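Local coordinates for protein 5-formaminoimidazole-4-carboxamide-1-(Beta)-D-ribofuranosyl 5'-monophosphate synthetase (Thermococcus kodakarensis, PDB 2PBZ) that binds ATP and probably acts as a carbon-nitrogen-bond-forming ligase of the PurP type in purine (IMP) biosynthesis, at residues Phe92-Leu106 and Ser259-Gly271. Residues are numbered along the deposited sequence; the frame is centred on the assembly and turned at random.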
loop_
_atom_site.group_PDB
_atom_site.type_symbol
_atom_site.label_atom_id
_atom_site.label_comp_id
_atom_site.label_asym_id
_atom_site.label_seq_id
_atom_site.Cartn_x
_atom_site.Cartn_y
_atom_site.Cartn_z
ATOM N N PHE A 92 6.645 18.372 24.772
ATOM C CA PHE A 92 7.377 17.622 23.757
ATOM C C PHE A 92 7.105 18.133 22.343
ATOM O O PHE A 92 8.001 18.204 21.517
ATOM C CB PHE A 92 6.992 16.143 23.877
ATOM C CG PHE A 92 7.620 15.248 22.839
ATOM C CD1 PHE A 92 8.970 15.368 22.503
ATOM C CD2 PHE A 92 6.872 14.235 22.242
ATOM C CE1 PHE A 92 9.563 14.480 21.585
ATOM C CE2 PHE A 92 7.454 13.350 21.330
ATOM C CZ PHE A 92 8.800 13.472 21.000
ATOM N N LEU A 93 5.859 18.497 22.081
ATOM C CA LEU A 93 5.459 18.983 20.775
ATOM C C LEU A 93 6.417 19.968 20.106
ATOM O O LEU A 93 6.483 20.023 18.878
ATOM C CB LEU A 93 4.075 19.622 20.870
ATOM C CG LEU A 93 2.964 18.722 21.416
ATOM C CD1 LEU A 93 1.783 19.575 21.842
ATOM C CD2 LEU A 93 2.569 17.695 20.366
ATOM N N LYS A 94 7.168 20.738 20.889
ATOM C CA LYS A 94 8.076 21.733 20.307
ATOM C C LYS A 94 9.415 21.167 19.840
ATOM O O LYS A 94 10.136 21.805 19.079
ATOM C CB LYS A 94 8.326 22.864 21.310
ATOM C CG LYS A 94 8.946 22.398 22.621
ATOM C CD LYS A 94 9.439 23.564 23.472
ATOM C CE LYS A 94 10.052 23.072 24.770
ATOM N NZ LYS A 94 9.066 22.384 25.644
ATOM N N TRP A 95 9.731 19.963 20.293
ATOM C CA TRP A 95 10.995 19.327 19.957
ATOM C C TRP A 95 11.227 18.953 18.506
ATOM O O TRP A 95 12.347 18.601 18.138
ATOM C CB TRP A 95 11.199 18.107 20.840
ATOM C CG TRP A 95 11.613 18.492 22.225
ATOM C CD1 TRP A 95 10.821 18.985 23.218
ATOM C CD2 TRP A 95 12.949 18.451 22.754
ATOM N NE1 TRP A 95 11.578 19.249 24.337
ATOM C CE2 TRP A 95 12.888 18.936 24.081
ATOM C CE3 TRP A 95 14.193 18.052 22.232
ATOM C CZ2 TRP A 95 14.026 19.035 24.899
ATOM C CZ3 TRP A 95 15.333 18.149 23.048
ATOM C CH2 TRP A 95 15.235 18.640 24.370
ATOM N N GLU A 96 10.185 19.031 17.681
ATOM C CA GLU A 96 10.332 18.704 16.274
ATOM C C GLU A 96 10.334 20.006 15.485
ATOM O O GLU A 96 10.530 20.015 14.265
ATOM C CB GLU A 96 9.175 17.817 15.809
ATOM C CG GLU A 96 7.930 18.593 15.432
ATOM C CD GLU A 96 6.773 17.707 15.007
ATOM O OE1 GLU A 96 6.992 16.728 14.251
ATOM O OE2 GLU A 96 5.629 18.002 15.413
ATOM N N THR A 97 10.148 21.111 16.197
ATOM C CA THR A 97 10.066 22.425 15.571
ATOM C C THR A 97 11.352 23.115 15.120
ATOM O O THR A 97 11.319 23.927 14.196
ATOM C CB THR A 97 9.295 23.389 16.482
ATOM O OG1 THR A 97 8.057 22.778 16.878
ATOM C CG2 THR A 97 8.984 24.681 15.737
ATOM N N THR A 98 12.476 22.810 15.760
ATOM C CA THR A 98 13.753 23.424 15.385
ATOM C C THR A 98 14.890 22.414 15.270
ATOM O O THR A 98 14.843 21.314 15.850
ATOM C CB THR A 98 14.225 24.464 16.415
ATOM O OG1 THR A 98 14.585 23.790 17.627
ATOM C CG2 THR A 98 13.131 25.480 16.702
ATOM N N PHE A 99 15.922 22.806 14.525
ATOM C CA PHE A 99 17.114 21.981 14.351
ATOM C C PHE A 99 17.760 21.758 15.719
ATOM O O PHE A 99 18.146 20.638 16.067
ATOM C CB PHE A 99 18.129 22.697 13.466
ATOM C CG PHE A 99 17.635 22.997 12.083
ATOM C CD1 PHE A 99 17.915 24.228 11.487
ATOM C CD2 PHE A 99 16.942 22.038 11.345
ATOM C CE1 PHE A 99 17.515 24.493 10.174
ATOM C CE2 PHE A 99 16.535 22.297 10.026
ATOM C CZ PHE A 99 16.822 23.518 9.446
ATOM N N GLU A 100 17.874 22.842 16.480
ATOM C CA GLU A 100 18.485 22.800 17.804
ATOM C C GLU A 100 17.916 21.674 18.653
ATOM O O GLU A 100 18.657 20.855 19.178
ATOM C CB GLU A 100 18.282 24.136 18.522
ATOM C CG GLU A 100 18.908 25.326 17.811
ATOM C CD GLU A 100 18.507 25.418 16.340
ATOM O OE1 GLU A 100 17.295 25.382 16.027
ATOM O OE2 GLU A 100 19.411 25.532 15.486
ATOM N N LEU A 101 16.597 21.635 18.781
ATOM C CA LEU A 101 15.952 20.604 19.577
ATOM C C LEU A 101 16.041 19.236 18.921
ATOM O O LEU A 101 16.286 18.224 19.579
ATOM C CB LEU A 101 14.491 20.973 19.812
ATOM C CG LEU A 101 14.276 22.254 20.617
ATOM C CD1 LEU A 101 12.791 22.605 20.617
ATOM C CD2 LEU A 101 14.792 22.062 22.030
ATOM N N GLN A 102 15.836 19.212 17.613
ATOM C CA GLN A 102 15.886 17.964 16.874
ATOM C C GLN A 102 17.246 17.305 17.033
ATOM O O GLN A 102 17.333 16.119 17.335
ATOM C CB GLN A 102 15.579 18.218 15.395
ATOM C CG GLN A 102 14.334 17.506 14.909
ATOM C CD GLN A 102 14.093 17.683 13.421
ATOM O OE1 GLN A 102 15.014 17.537 12.600
ATOM N NE2 GLN A 102 12.853 17.976 13.060
ATOM N N ASP A 103 18.305 18.083 16.845
ATOM C CA ASP A 103 19.673 17.577 16.971
ATOM C C ASP A 103 19.958 17.121 18.389
ATOM O O ASP A 103 20.400 15.993 18.604
ATOM C CB ASP A 103 20.679 18.664 16.604
ATOM C CG ASP A 103 20.584 19.070 15.163
ATOM O OD1 ASP A 103 20.673 20.288 14.898
ATOM O OD2 ASP A 103 20.428 18.181 14.299
ATOM N N LYS A 104 19.706 18.008 19.348
ATOM C CA LYS A 104 19.946 17.727 20.751
ATOM C C LYS A 104 19.423 16.351 21.117
ATOM O O LYS A 104 20.153 15.518 21.644
ATOM C CB LYS A 104 19.283 18.798 21.603
ATOM C CG LYS A 104 19.555 18.688 23.092
ATOM C CD LYS A 104 18.959 19.879 23.863
ATOM C CE LYS A 104 19.586 21.218 23.424
ATOM N NZ LYS A 104 19.126 22.406 24.224
ATOM N N ALA A 105 18.163 16.097 20.798
ATOM C CA ALA A 105 17.546 14.806 21.107
ATOM C C ALA A 105 18.182 13.642 20.348
ATOM O O ALA A 105 18.527 12.623 20.945
ATOM C CB ALA A 105 16.045 14.861 20.803
ATOM N N LEU A 106 18.318 13.787 19.031
ATOM C CA LEU A 106 18.905 12.736 18.209
ATOM C C LEU A 106 20.345 12.427 18.647
ATOM O O LEU A 106 20.756 11.261 18.695
ATOM C CB LEU A 106 18.843 13.137 16.726
ATOM C CG LEU A 106 17.457 13.052 16.057
ATOM C CD1 LEU A 106 17.497 13.724 14.713
ATOM C CD2 LEU A 106 17.026 11.593 15.904
ATOM N N SER A 259 22.342 2.219 5.435
ATOM C CA SER A 259 22.928 2.419 6.761
ATOM C C SER A 259 22.251 3.443 7.681
ATOM O O SER A 259 22.917 3.969 8.587
ATOM C CB SER A 259 24.392 2.829 6.635
ATOM O OG SER A 259 24.484 4.179 6.222
ATOM N N PHE A 260 20.973 3.753 7.447
ATOM C CA PHE A 260 20.220 4.694 8.308
ATOM C C PHE A 260 20.883 5.975 8.826
ATOM O O PHE A 260 21.853 5.941 9.587
ATOM C CB PHE A 260 19.654 3.964 9.541
ATOM C CG PHE A 260 18.437 3.132 9.253
ATOM C CD1 PHE A 260 18.271 1.881 9.845
ATOM C CD2 PHE A 260 17.458 3.591 8.371
ATOM C CE1 PHE A 260 17.154 1.101 9.558
ATOM C CE2 PHE A 260 16.329 2.815 8.076
ATOM C CZ PHE A 260 16.180 1.567 8.673
ATOM N N LYS A 261 20.303 7.103 8.434
ATOM C CA LYS A 261 20.750 8.426 8.855
ATOM C C LYS A 261 19.440 9.128 9.213
ATOM O O LYS A 261 18.513 9.155 8.401
ATOM C CB LYS A 261 21.401 9.185 7.698
ATOM C CG LYS A 261 22.420 8.401 6.877
ATOM C CD LYS A 261 23.786 8.368 7.533
ATOM C CE LYS A 261 24.798 7.726 6.607
ATOM N NZ LYS A 261 26.147 7.679 7.237
ATOM N N ALA A 262 19.343 9.683 10.414
ATOM C CA ALA A 262 18.126 10.383 10.816
ATOM C C ALA A 262 18.073 11.769 10.169
ATOM O O ALA A 262 19.088 12.470 10.085
ATOM C CB ALA A 262 18.061 10.500 12.333
ATOM N N ILE A 263 16.893 12.150 9.696
ATOM C CA ILE A 263 16.719 13.445 9.061
ATOM C C ILE A 263 15.748 14.287 9.873
ATOM O O ILE A 263 15.676 15.498 9.696
ATOM C CB ILE A 263 16.165 13.319 7.619
ATOM C CG1 ILE A 263 14.836 12.563 7.629
ATOM C CG2 ILE A 263 17.178 12.632 6.732
ATOM C CD1 ILE A 263 14.016 12.747 6.357
ATOM N N GLY A 264 15.000 13.637 10.758
ATOM C CA GLY A 264 14.052 14.354 11.586
ATOM C C GLY A 264 13.208 13.496 12.506
ATOM O O GLY A 264 13.445 12.302 12.655
ATOM N N ILE A 265 12.215 14.118 13.134
ATOM C CA ILE A 265 11.328 13.418 14.056
ATOM C C ILE A 265 9.931 14.017 14.044
ATOM O O ILE A 265 9.693 15.075 13.473
ATOM C CB ILE A 265 11.834 13.496 15.520
ATOM C CG1 ILE A 265 11.860 14.963 15.982
ATOM C CG2 ILE A 265 13.205 12.860 15.638
ATOM C CD1 ILE A 265 12.034 15.135 17.481
ATOM N N ALA A 266 9.008 13.316 14.682
ATOM C CA ALA A 266 7.637 13.780 14.797
ATOM C C ALA A 266 7.388 13.732 16.288
ATOM O O ALA A 266 7.474 12.671 16.897
ATOM C CB ALA A 266 6.680 12.845 14.066
ATOM N N SER A 267 7.110 14.878 16.887
ATOM C CA SER A 267 6.873 14.898 18.318
ATOM C C SER A 267 5.412 14.642 18.633
ATOM O O SER A 267 4.974 14.867 19.749
ATOM C CB SER A 267 7.340 16.228 18.922
ATOM O OG SER A 267 6.756 17.347 18.272
ATOM N N ARG A 268 4.677 14.150 17.639
ATOM C CA ARG A 268 3.250 13.829 17.770
ATOM C C ARG A 268 2.845 12.871 16.657
ATOM O O ARG A 268 3.695 12.455 15.881
ATOM C CB ARG A 268 2.411 15.109 17.710
ATOM C CG ARG A 268 2.936 16.157 16.748
ATOM C CD ARG A 268 2.789 15.718 15.322
ATOM N NE ARG A 268 3.482 16.617 14.418
ATOM C CZ ARG A 268 3.556 16.414 13.114
ATOM N NH1 ARG A 268 2.976 15.347 12.579
ATOM N NH2 ARG A 268 4.207 17.277 12.343
ATOM N N ILE A 269 1.567 12.512 16.582
ATOM C CA ILE A 269 1.106 11.601 15.537
ATOM C C ILE A 269 1.562 12.147 14.194
ATOM O O ILE A 269 1.166 13.219 13.764
ATOM C CB ILE A 269 -0.420 11.418 15.583
ATOM C CG1 ILE A 269 -0.844 10.404 14.527
ATOM C CG2 ILE A 269 -1.127 12.752 15.400
ATOM C CD1 ILE A 269 -2.251 9.940 14.704
ATOM N N ASP A 270 2.415 11.373 13.543
ATOM C CA ASP A 270 3.047 11.742 12.291
ATOM C C ASP A 270 2.247 12.064 11.025
ATOM O O ASP A 270 2.567 13.036 10.320
ATOM C CB ASP A 270 4.114 10.697 11.978
ATOM C CG ASP A 270 4.722 10.891 10.632
ATOM O OD1 ASP A 270 4.100 10.442 9.643
ATOM O OD2 ASP A 270 5.808 11.505 10.564
ATOM N N GLY A 271 1.229 11.276 10.711
ATOM C CA GLY A 271 0.480 11.566 9.500
ATOM C C GLY A 271 0.624 10.407 8.530
ATOM O O GLY A 271 -0.318 10.053 7.812
#
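Glu96 meets Arg268 in a salt bridge: Glu96 OE2 accepts from Arg268 NE at 2.7 Å through its syn lone pair, with the carboxylate and guanidinium planes 58° apart. Glu96 OE1 lies over a face of the Arg268 guanidinium and takes a weak bond from Ser267 N (3.2 Å). Ser267 OG donates to Leu93 O (2.8 Å) from above the carbonyl plane, while Ser267 CB sits 3.6 Å from the centroid of the Phe92 ring, 7° off its normal, a CH-pi contact. Phe92 turns CG away from its own backbone N, which brings one ring face against Ser267. Farther along, Ile265 lays CG1 against Gln102 CG (3.7 Å), and Leu106 CD2 reaches Ala262 CB (3.9 Å).

In the second shell, Arg268 NH1 donates nearly straight to Ile269 O (3.0 Å), which lies in the guanidinium plane, and weakly to Asp270 O, helping to set the group's rotation. An alanine in place of this arginine would probably leave the Glu96 carboxylate without its countercharge. Helix 224-241 covers Phe92 through Phe234 and Met238.

Helix 99-106 crosses strand 261-266, antiparallel partner of strand 249-255, at 103°; Ile263 and Gly264 both face His253 in a classic beta bulge, and Ile263 lines the ATP pocket, consistent with an ATP-grasp fold.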